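PDB 4O5J: uncharacterized protein from Helicobacter pylori, which probably acts as the outer-membrane adhesin SabA, whose extracellular domain binds sialic acid-bearing carbohydrates and so helps the bacterium adhere to its host. Local coordinates for residues T212-K217 with N235-Y240; S222-T227 with Y316-K321; Y240-N245 with N309-E314; K247-I252 with Q302-L307. One frame throughout, in Å; residues are numbered along the deposited sequence.

Contact 1 of 4, residues T212-K217 with N235-Y240; sequences TAMMWK and NYPTQY. With EDO (1,2-ethanediol), chain B.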
# COMPACT_ATOMS: atom_id res chain seq x y z
N THR A 212 6.01 23.33 -12.86
CA THR A 212 6.70 24.20 -11.94
C THR A 212 7.72 23.34 -11.19
O THR A 212 7.35 22.33 -10.56
CB THR A 212 5.70 24.79 -10.92
OG1 THR A 212 4.84 25.73 -11.64
CG2 THR A 212 6.44 25.58 -9.83
N ALA A 213 8.99 23.73 -11.23
CA ALA A 213 10.04 22.93 -10.56
C ALA A 213 10.12 23.28 -9.10
O ALA A 213 9.86 24.43 -8.72
CB ALA A 213 11.38 23.18 -11.27
N MET A 214 10.48 22.33 -8.24
CA MET A 214 10.66 22.65 -6.84
C MET A 214 12.12 22.91 -6.50
O MET A 214 13.03 22.12 -6.88
CB MET A 214 10.02 21.56 -5.93
CG MET A 214 10.57 20.18 -6.10
SD MET A 214 9.73 18.94 -5.06
CE MET A 214 10.19 19.46 -3.39
N MET A 215 12.38 23.99 -5.77
CA MET A 215 13.74 24.36 -5.37
C MET A 215 14.01 23.80 -3.96
O MET A 215 13.64 24.43 -2.95
CB MET A 215 13.87 25.88 -5.37
CG MET A 215 13.64 26.49 -6.75
SD MET A 215 13.71 28.32 -6.78
CE MET A 215 12.18 28.75 -5.90
N TRP A 216 14.62 22.62 -3.88
CA TRP A 216 14.89 22.00 -2.57
C TRP A 216 15.76 22.85 -1.67
O TRP A 216 15.70 22.72 -0.46
CB TRP A 216 15.49 20.61 -2.70
CG TRP A 216 14.51 19.58 -3.14
CD1 TRP A 216 14.00 19.40 -4.41
CD2 TRP A 216 13.95 18.50 -2.33
NE1 TRP A 216 13.12 18.31 -4.43
CE2 TRP A 216 13.08 17.73 -3.18
CE3 TRP A 216 14.11 18.11 -0.99
CZ2 TRP A 216 12.39 16.62 -2.71
CZ3 TRP A 216 13.42 17.02 -0.51
CH2 TRP A 216 12.57 16.27 -1.35
N LYS A 217 16.60 23.74 -2.25
CA LYS A 217 17.42 24.60 -1.44
C LYS A 217 16.57 25.55 -0.58
O LYS A 217 17.04 26.03 0.48
CB LYS A 217 18.38 25.41 -2.32
CG LYS A 217 19.39 26.23 -1.55
CD LYS A 217 20.34 25.29 -0.70
CE LYS A 217 21.35 26.12 0.12
NZ LYS A 217 22.22 25.26 0.96
N ASN A 235 14.21 20.80 -9.49
CA ASN A 235 13.68 20.04 -10.62
C ASN A 235 12.19 19.79 -10.45
O ASN A 235 11.66 19.99 -9.34
CB ASN A 235 14.43 18.71 -10.77
CG ASN A 235 14.54 18.30 -12.24
OD1 ASN A 235 13.67 18.58 -13.07
ND2 ASN A 235 15.64 17.62 -12.57
N TYR A 236 11.51 19.35 -11.51
CA TYR A 236 10.07 19.07 -11.39
C TYR A 236 9.87 17.91 -10.42
O TYR A 236 10.69 17.01 -10.35
CB TYR A 236 9.45 18.72 -12.75
CG TYR A 236 9.69 19.79 -13.73
CD1 TYR A 236 8.99 20.98 -13.66
CD2 TYR A 236 10.68 19.66 -14.74
CE1 TYR A 236 9.21 22.03 -14.62
CE2 TYR A 236 10.92 20.70 -15.65
CZ TYR A 236 10.16 21.87 -15.56
OH TYR A 236 10.41 22.91 -16.40
N PRO A 237 8.79 17.93 -9.67
CA PRO A 237 8.53 16.86 -8.69
C PRO A 237 8.63 15.46 -9.28
O PRO A 237 9.02 14.53 -8.58
CB PRO A 237 7.09 17.16 -8.21
CG PRO A 237 7.01 18.64 -8.34
CD PRO A 237 7.80 19.04 -9.58
N THR A 238 8.24 15.31 -10.56
CA THR A 238 8.22 14.01 -11.21
C THR A 238 9.68 13.49 -11.43
O THR A 238 9.87 12.39 -11.90
CB THR A 238 7.54 14.05 -12.57
OG1 THR A 238 7.96 15.21 -13.23
CG2 THR A 238 5.97 14.16 -12.36
N GLN A 239 10.67 14.28 -11.06
CA GLN A 239 12.08 13.82 -11.12
C GLN A 239 12.53 13.31 -9.77
O GLN A 239 13.65 12.87 -9.66
CB GLN A 239 13.02 14.95 -11.54
CG GLN A 239 12.78 15.50 -12.94
CD GLN A 239 12.59 14.41 -13.93
OE1 GLN A 239 13.54 13.81 -14.39
NE2 GLN A 239 11.32 14.11 -14.25
N TYR A 240 11.68 13.36 -8.73
CA TYR A 240 12.09 12.85 -7.40
C TYR A 240 11.33 11.62 -7.00
O TYR A 240 10.07 11.58 -7.11
CB TYR A 240 11.94 13.93 -6.36
CG TYR A 240 12.85 15.12 -6.60
CD1 TYR A 240 14.16 15.15 -6.08
CD2 TYR A 240 12.43 16.20 -7.36
CE1 TYR A 240 14.97 16.24 -6.30
CE2 TYR A 240 13.25 17.28 -7.61
CZ TYR A 240 14.51 17.30 -7.07
OH TYR A 240 15.33 18.39 -7.33
C1 EDO B . 16.79 14.92 -10.05
O1 EDO B . 17.14 16.32 -10.11
C2 EDO B . 17.65 14.19 -9.02
O2 EDO B . 16.86 13.20 -8.31
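With their CG atoms set beside the backbone N and anti to the carbonyl carbon, Trp216 (chi1 -73°) and Tyr240 (chi1 -64°) swing their rings into one another from the two segments. Trp216 NE1 lies over the centre of the phenol ring, 3.1 Å from Tyr240 CZ, and the two planes are inclined at 43°, an oblique meeting. Met214 carries its CG between N and the carbonyl carbon, and a bend at chi3 folds CE back over a face of the Trp216 indole. Met214 SD sits 5.1 Å from the centroid of the Tyr240 ring, a Met-aromatic contact, while Met214 CG touches Tyr240 CE2 at 4.2 Å. Tyr236 takes Ala213 CB over one face of its ring. Tyr240 OH is hydrogen-bonded to Ser233 OG, and an ethanediol, probably from the crystallisation liquor, accepts a bond from Asn235 ND2 to its O1 of 3.2 Å. The backbones join through Met214 N to Asn235 O (2.8 Å) and Asn235 N to Met214 O (3.2 Å). This reciprocal pair is the hydrogen-bonded bridge of a minimal two-stranded antiparallel sheet, packed against helix 82-101 just ahead of helix 241-268.

Contact 2 of 4, residues S222-T227 with Y316-K321; sequences SGVSNT and YKYLEK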
# COMPACT_ATOMS: atom_id res chain seq x y z
N SER A 222 16.76 22.25 10.41
CA SER A 222 17.97 22.14 11.23
C SER A 222 18.38 20.71 11.44
O SER A 222 17.57 19.87 11.75
CB SER A 222 17.73 22.76 12.59
OG SER A 222 17.71 24.15 12.40
N GLY A 223 19.66 20.43 11.23
CA GLY A 223 20.20 19.11 11.45
C GLY A 223 19.97 18.24 10.23
O GLY A 223 20.29 17.08 10.22
N VAL A 224 19.36 18.79 9.20
CA VAL A 224 19.14 18.04 8.01
C VAL A 224 19.61 18.80 6.77
O VAL A 224 20.45 18.28 6.02
CB VAL A 224 17.64 17.72 7.87
CG1 VAL A 224 17.35 17.16 6.47
CG2 VAL A 224 17.20 16.77 9.00
N SER A 225 19.11 20.02 6.53
CA SER A 225 19.48 20.74 5.32
C SER A 225 20.83 21.40 5.48
O SER A 225 21.43 21.86 4.49
CB SER A 225 18.44 21.82 4.99
OG SER A 225 18.32 22.72 6.08
N ASN A 226 21.34 21.48 6.70
CA ASN A 226 22.65 22.10 6.93
C ASN A 226 23.65 21.00 7.21
O ASN A 226 24.57 21.21 7.88
CB ASN A 226 22.59 23.07 8.10
CG ASN A 226 22.10 22.39 9.37
OD1 ASN A 226 21.42 21.32 9.36
ND2 ASN A 226 22.43 22.99 10.48
N THR A 227 23.45 19.79 6.74
CA THR A 227 24.47 18.76 6.96
C THR A 227 24.73 18.11 5.63
O THR A 227 24.13 18.47 4.64
CB THR A 227 24.00 17.71 7.94
OG1 THR A 227 22.94 16.99 7.33
CG2 THR A 227 23.51 18.31 9.23
N TYR A 316 13.56 10.50 2.29
CA TYR A 316 12.67 10.01 3.32
C TYR A 316 12.91 10.83 4.60
O TYR A 316 11.95 11.20 5.30
CB TYR A 316 12.89 8.51 3.57
CG TYR A 316 11.93 7.91 4.55
CD1 TYR A 316 10.59 7.74 4.22
CD2 TYR A 316 12.31 7.55 5.85
CE1 TYR A 316 9.67 7.22 5.10
CE2 TYR A 316 11.36 7.01 6.77
CZ TYR A 316 10.05 6.85 6.37
OH TYR A 316 9.10 6.32 7.23
N LYS A 317 14.20 11.11 4.89
CA LYS A 317 14.52 11.88 6.10
C LYS A 317 13.83 13.26 6.04
O LYS A 317 13.31 13.73 7.04
CB LYS A 317 16.06 12.03 6.28
CG LYS A 317 16.50 12.85 7.46
CD LYS A 317 16.01 12.31 8.81
CE LYS A 317 16.57 10.93 9.20
NZ LYS A 317 15.93 10.24 10.40
N TYR A 318 13.85 13.91 4.88
CA TYR A 318 13.19 15.23 4.71
C TYR A 318 11.67 15.07 4.97
O TYR A 318 11.09 15.84 5.71
CB TYR A 318 13.39 15.77 3.31
CG TYR A 318 14.57 16.63 3.13
CD1 TYR A 318 14.43 18.02 2.96
CD2 TYR A 318 15.89 16.11 3.13
CE1 TYR A 318 15.51 18.83 2.76
CE2 TYR A 318 16.99 16.97 2.92
CZ TYR A 318 16.80 18.30 2.76
OH TYR A 318 17.89 19.18 2.59
N LEU A 319 11.08 14.04 4.39
CA LEU A 319 9.67 13.74 4.58
C LEU A 319 9.34 13.53 6.06
O LEU A 319 8.39 14.11 6.59
CB LEU A 319 9.32 12.49 3.79
CG LEU A 319 7.86 12.07 3.71
CD1 LEU A 319 7.00 13.14 2.97
CD2 LEU A 319 7.79 10.75 2.94
N GLU A 320 10.11 12.70 6.76
CA GLU A 320 9.87 12.44 8.19
C GLU A 320 10.01 13.70 9.01
O GLU A 320 9.36 13.84 10.04
CB GLU A 320 10.94 11.49 8.74
CG GLU A 320 10.63 10.10 8.42
CD GLU A 320 11.65 9.19 9.07
OE1 GLU A 320 12.86 9.60 8.99
OE2 GLU A 320 11.24 8.10 9.62
N LYS A 321 10.86 14.63 8.56
CA LYS A 321 11.17 15.80 9.39
C LYS A 321 10.48 17.06 8.87
O LYS A 321 10.79 18.18 9.28
CB LYS A 321 12.67 16.01 9.49
CG LYS A 321 13.42 14.86 10.13
CD LYS A 321 13.24 14.84 11.57
CE LYS A 321 14.17 13.81 12.18
NZ LYS A 321 14.00 14.06 13.62
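Val224 drops its CG1 methyl onto one face of the Tyr318 ring, and this is the tight part of the contact. CG1 stands 3.9 Å from the ring centroid and 25° off the normal, a CH-pi contact displaced toward the rim, where Tyr318 CE2 is the closest carbon at 3.6 Å. The valine torsion (chi1 169°) turns CG1 away from its own backbone N and onto the ring, leaving CG2 to face the lysines. At the far end of the phenol, Tyr318 OH lies 3.5 Å from Ser225 CA; the hydroxyl is hydrogen-bonded to the backbone N of Ile231, which ties the ring's outer end to the same loop.

The other side is looser. Across this contact, Val224 CG2 meets the aliphatic parts of two partly exposed lysines, 4.3 Å from Lys317 CG and 4.4 Å from Lys321 CG. The amino end of Lys317 leads away from the loop and makes a weak salt bridge to Glu320 OE1 along its own helix. A type I turn runs from Val224 to Thr227 through exposed Asn226, and Gly223 N donates to Asn226 OD1 at 2.7 Å.

Helix 313-320 thus has the loop between strands 214-215 and 234-235 on one flank, where Trp216 also meets Tyr318 edge-to-face, while Leu319 reaches helices 241-268 and 343-396.

Contact 3 of 4, residues Y240-N245 with N309-E314; sequences YAVFNN and NSIPAE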
# COMPACT_ATOMS: atom_id res chain seq x y z
N TYR A 240 11.68 13.36 -8.73
CA TYR A 240 12.09 12.85 -7.40
C TYR A 240 11.33 11.62 -7.00
O TYR A 240 10.07 11.58 -7.11
CB TYR A 240 11.94 13.93 -6.36
CG TYR A 240 12.85 15.12 -6.60
CD1 TYR A 240 14.16 15.15 -6.08
CD2 TYR A 240 12.43 16.20 -7.36
CE1 TYR A 240 14.97 16.24 -6.30
CE2 TYR A 240 13.25 17.28 -7.61
CZ TYR A 240 14.51 17.30 -7.07
OH TYR A 240 15.33 18.39 -7.33
N ALA A 241 12.06 10.59 -6.56
CA ALA A 241 11.46 9.31 -6.22
C ALA A 241 10.44 9.44 -5.07
O ALA A 241 9.47 8.69 -5.00
CB ALA A 241 12.56 8.24 -5.88
N VAL A 242 10.70 10.36 -4.14
CA VAL A 242 9.81 10.51 -3.00
C VAL A 242 8.43 10.91 -3.53
O VAL A 242 7.42 10.36 -3.10
CB VAL A 242 10.31 11.52 -1.97
CG1 VAL A 242 10.39 12.92 -2.55
CG2 VAL A 242 9.41 11.49 -0.73
N PHE A 243 8.39 11.82 -4.50
CA PHE A 243 7.14 12.22 -5.12
C PHE A 243 6.51 11.08 -5.93
O PHE A 243 5.33 10.72 -5.71
CB PHE A 243 7.31 13.43 -5.98
CG PHE A 243 6.00 13.86 -6.67
CD1 PHE A 243 5.04 14.59 -5.98
CD2 PHE A 243 5.72 13.47 -7.99
CE1 PHE A 243 3.84 14.95 -6.61
CE2 PHE A 243 4.57 13.81 -8.61
CZ PHE A 243 3.62 14.57 -7.93
N ASN A 244 7.25 10.51 -6.87
CA ASN A 244 6.73 9.48 -7.71
C ASN A 244 6.22 8.28 -6.92
O ASN A 244 5.14 7.76 -7.20
CB ASN A 244 7.77 9.03 -8.72
CG ASN A 244 8.18 10.16 -9.65
OD1 ASN A 244 7.40 11.10 -9.89
ND2 ASN A 244 9.40 10.13 -10.13
N ASN A 245 7.02 7.81 -5.96
CA ASN A 245 6.65 6.64 -5.22
C ASN A 245 5.34 6.89 -4.41
O ASN A 245 4.46 6.06 -4.38
CB ASN A 245 7.76 6.22 -4.28
CG ASN A 245 8.85 5.43 -5.00
OD1 ASN A 245 8.91 5.41 -6.23
ND2 ASN A 245 9.71 4.77 -4.23
N ASN A 309 10.02 1.92 0.91
CA ASN A 309 11.39 1.44 1.18
C ASN A 309 12.31 1.77 -0.01
O ASN A 309 13.45 1.82 0.15
CB ASN A 309 11.29 -0.04 1.45
CG ASN A 309 12.52 -0.60 2.03
OD1 ASN A 309 12.67 -0.60 3.24
ND2 ASN A 309 13.45 -1.04 1.17
N SER A 310 11.76 2.11 -1.18
CA SER A 310 12.48 2.43 -2.39
C SER A 310 12.76 3.93 -2.43
O SER A 310 13.35 4.41 -3.39
CB SER A 310 11.60 2.15 -3.62
OG SER A 310 11.50 0.88 -3.81
N ILE A 311 12.28 4.69 -1.45
CA ILE A 311 12.53 6.12 -1.43
C ILE A 311 13.95 6.35 -0.91
O ILE A 311 14.29 5.85 0.13
CB ILE A 311 11.55 6.86 -0.53
CG1 ILE A 311 10.12 6.73 -1.08
CG2 ILE A 311 11.95 8.34 -0.37
CD1 ILE A 311 9.03 7.25 -0.11
N PRO A 312 14.79 7.12 -1.64
CA PRO A 312 16.18 7.30 -1.17
C PRO A 312 16.12 7.88 0.26
O PRO A 312 15.27 8.74 0.59
CB PRO A 312 16.79 8.28 -2.17
CG PRO A 312 15.96 8.07 -3.45
CD PRO A 312 14.57 7.67 -2.98
N ALA A 313 16.96 7.35 1.10
CA ALA A 313 17.07 7.63 2.53
C ALA A 313 17.03 9.11 2.85
O ALA A 313 16.42 9.50 3.83
CB ALA A 313 18.40 6.94 3.15
N GLU A 314 17.75 9.93 2.10
CA GLU A 314 17.81 11.33 2.42
C GLU A 314 16.46 12.01 2.12
O GLU A 314 16.05 12.92 2.84
CB GLU A 314 18.90 11.99 1.56
CG GLU A 314 19.08 13.45 1.91
CD GLU A 314 19.64 13.71 3.31
OE1 GLU A 314 20.39 12.83 3.81
OE2 GLU A 314 19.37 14.80 3.89
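Ile311 lays its CG2 methyl against Val242, 3.9 Å from CB, the two side chains crossing obliquely where the backbones come closest. Its other branch goes to Asn245: Ile311 CG1 lies 3.7 Å from Asn245 ND2 and close to Asn245 CB as well. Next along the loop, Ser310 CB sits 3.3 Å from that same Asn245 ND2, while Pro312 CD rests 3.6 Å from Ala241 CB. The ring and the methyl meet at the partly exposed margin, whereas Val242 and Ile311 are buried.

In fold terms, a short linker between helices 281-309 and 313-320 is laid across the first turn of helix 241-268. Pro312, the N-cap residue of helix 313-320, thereby packs on Ala241, the first residue of helix 241-268.

Further out, polar bonds fix the parts. Asn245 ND2 donates to Leu307 O near the end of helix 281-309, which fixes the amide beside Ser310 and Ile311; the chi1 of -81° sets CG beside the backbone N and points the group that way. Ser310 OG is hydrogen-bonded to Asn306 O one turn earlier. Val242 N bonds to Gln315 OE1, a side chain of helix 313-320 serving the opening turn of its neighbour, and Leu319 of the same helix backs Val242.

Contact 4 of 4, residues K247-I252 with Q302-L307; sequences KAMIPI and QDIFNL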
# COMPACT_ATOMS: atom_id res chain seq x y z
N LYS A 247 3.02 9.04 -5.08
CA LYS A 247 1.94 9.15 -6.06
C LYS A 247 1.47 7.78 -6.50
O LYS A 247 0.27 7.54 -6.65
CB LYS A 247 2.38 10.01 -7.26
CG LYS A 247 1.23 10.26 -8.23
CD LYS A 247 1.67 11.27 -9.30
CE LYS A 247 0.56 11.64 -10.27
NZ LYS A 247 0.17 10.48 -11.06
N ALA A 248 2.41 6.85 -6.67
CA ALA A 248 2.03 5.51 -7.16
C ALA A 248 1.24 4.72 -6.11
O ALA A 248 0.47 3.81 -6.44
CB ALA A 248 3.29 4.73 -7.61
N MET A 249 1.45 5.04 -4.83
CA MET A 249 0.78 4.29 -3.74
C MET A 249 -0.75 4.51 -3.79
O MET A 249 -1.52 3.60 -3.41
CB MET A 249 1.24 4.79 -2.41
CG MET A 249 2.71 4.51 -2.15
SD MET A 249 3.18 5.38 -0.63
CE MET A 249 5.00 5.14 -0.58
N ILE A 250 -1.18 5.66 -4.28
CA ILE A 250 -2.65 6.00 -4.14
C ILE A 250 -3.56 5.04 -4.93
O ILE A 250 -4.43 4.37 -4.34
CB ILE A 250 -2.91 7.47 -4.45
CG1 ILE A 250 -2.08 8.31 -3.48
CG2 ILE A 250 -4.42 7.82 -4.35
CD1 ILE A 250 -1.77 9.68 -3.97
N PRO A 251 -3.36 4.90 -6.26
CA PRO A 251 -4.21 3.98 -7.01
C PRO A 251 -4.08 2.56 -6.50
O PRO A 251 -5.06 1.83 -6.49
CB PRO A 251 -3.66 4.05 -8.45
CG PRO A 251 -2.91 5.32 -8.51
CD PRO A 251 -2.37 5.56 -7.12
N ILE A 252 -2.88 2.17 -6.06
CA ILE A 252 -2.69 0.82 -5.51
C ILE A 252 -3.56 0.65 -4.26
O ILE A 252 -4.25 -0.37 -4.09
CB ILE A 252 -1.22 0.53 -5.14
CG1 ILE A 252 -0.38 0.42 -6.40
CG2 ILE A 252 -1.10 -0.74 -4.34
CD1 ILE A 252 1.15 0.33 -6.12
N GLN A 302 2.01 -4.96 0.69
CA GLN A 302 3.43 -5.14 0.50
C GLN A 302 3.94 -4.18 -0.58
O GLN A 302 5.01 -3.60 -0.40
CB GLN A 302 3.73 -6.58 0.17
CG GLN A 302 5.16 -6.79 -0.23
CD GLN A 302 5.45 -8.21 -0.21
OE1 GLN A 302 5.92 -8.73 0.79
NE2 GLN A 302 5.15 -8.87 -1.29
N ASP A 303 3.19 -4.00 -1.68
CA ASP A 303 3.60 -3.06 -2.72
C ASP A 303 3.81 -1.69 -2.12
O ASP A 303 4.79 -0.99 -2.43
CB ASP A 303 2.54 -2.97 -3.82
CG ASP A 303 2.42 -4.27 -4.65
OD1 ASP A 303 3.43 -5.00 -4.73
OD2 ASP A 303 1.32 -4.54 -5.27
N ILE A 304 2.90 -1.27 -1.24
CA ILE A 304 3.04 0.07 -0.64
C ILE A 304 4.29 0.16 0.26
O ILE A 304 5.00 1.13 0.23
CB ILE A 304 1.75 0.46 0.13
CG1 ILE A 304 0.65 0.81 -0.88
CG2 ILE A 304 2.02 1.65 1.06
CD1 ILE A 304 -0.63 0.29 -0.40
N PHE A 305 4.53 -0.87 1.07
CA PHE A 305 5.72 -0.90 1.88
C PHE A 305 6.97 -0.76 0.98
O PHE A 305 7.86 0.07 1.25
CB PHE A 305 5.82 -2.12 2.78
CG PHE A 305 7.17 -2.20 3.46
CD1 PHE A 305 7.51 -1.32 4.49
CD2 PHE A 305 8.15 -3.06 3.01
CE1 PHE A 305 8.75 -1.35 5.10
CE2 PHE A 305 9.42 -3.10 3.63
CZ PHE A 305 9.73 -2.24 4.67
N ASN A 306 7.02 -1.54 -0.09
CA ASN A 306 8.15 -1.49 -1.03
C ASN A 306 8.33 -0.12 -1.62
O ASN A 306 9.47 0.33 -1.84
CB ASN A 306 8.01 -2.56 -2.12
CG ASN A 306 8.25 -3.98 -1.58
OD1 ASN A 306 8.78 -4.13 -0.46
ND2 ASN A 306 7.90 -5.03 -2.37
N LEU A 307 7.21 0.58 -1.90
CA LEU A 307 7.31 1.93 -2.47
C LEU A 307 7.91 2.89 -1.44
O LEU A 307 8.65 3.80 -1.81
CB LEU A 307 5.93 2.44 -2.94
CG LEU A 307 5.49 1.81 -4.31
CD1 LEU A 307 3.98 1.98 -4.56
CD2 LEU A 307 6.33 2.41 -5.41
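Leu307 and Ile252 meet tip to tip, Leu307 CD1 standing 3.6 Å from Ile252 CD1 between the two helices. All the principal interactions here are apolar, and they fall into three kinds.

The first is this end-on meeting of branched chains, to which Ala248 adds a small neighbour, its CB 4.2 Å from Leu307 CD1. The second is lateral contact along the methionine chain. Met249 and Leu307 lie side by side, their ends pointing opposite ways: Met249 is extended beyond CG (chi3 -173°), which carries Met249 CE to 3.7 Å from Leu307 CB, while its CG lies alongside Leu307 CD1. The leucine CD1 is therefore shared by Ile252 CD1 and Met249 CG, and its CB is taken by Met249 CE. Met249 SD also approaches Ile304 CG2 at 4.3 Å.

This is the antiparallel helix pairing of an elongated helical bundle: the axes of segments 247-252 and 302-307 run at 175° to each other, 9.7 Å apart at their closest. Helix 241-268 is kinked at Pro251, which has no N-H to give to the preceding turn; Ile252, one residue on, faces the partner helix.

The third kind is the meeting of beta-branched chains. Ile252 CG2 touches Ile304 CD1 at 4.1 Å, the two residues running past one another with their ends reversed. On the buried side, helix 82-101 offers Val90 to both Met249 and Ile304, and Ile350 of helix 343-396 also packs on Ile304. At the partly exposed border, Asp303 contributes its CB to Ile252 CD1.

Contacts 1, 2 and 3 gather at one side of the chain's centre, whereas the centre of contact 4 lies about 4 Å from it. Contact 1 passes into contact 3 through Tyr240, their centres about 13 Å apart, with Thr238 O and Asn244 ND2 a probable hydrogen bond (2.9 Å). Contact 2 joins contact 1 by Trp216 CZ3 on Tyr318 CD1 (3.8 Å) and contact 3 by Leu319 CD2 on Val242 CG2 (4.1 Å). Contacts 3 and 4 (centres about 11 Å apart) share helix 241-268 and a probable hydrogen bond, Asn245 ND2 to Leu307 O (2.8 Å). The nearest atoms of contacts 1 and 4 are about 6 Å apart. The ethanediol belongs to contact 1.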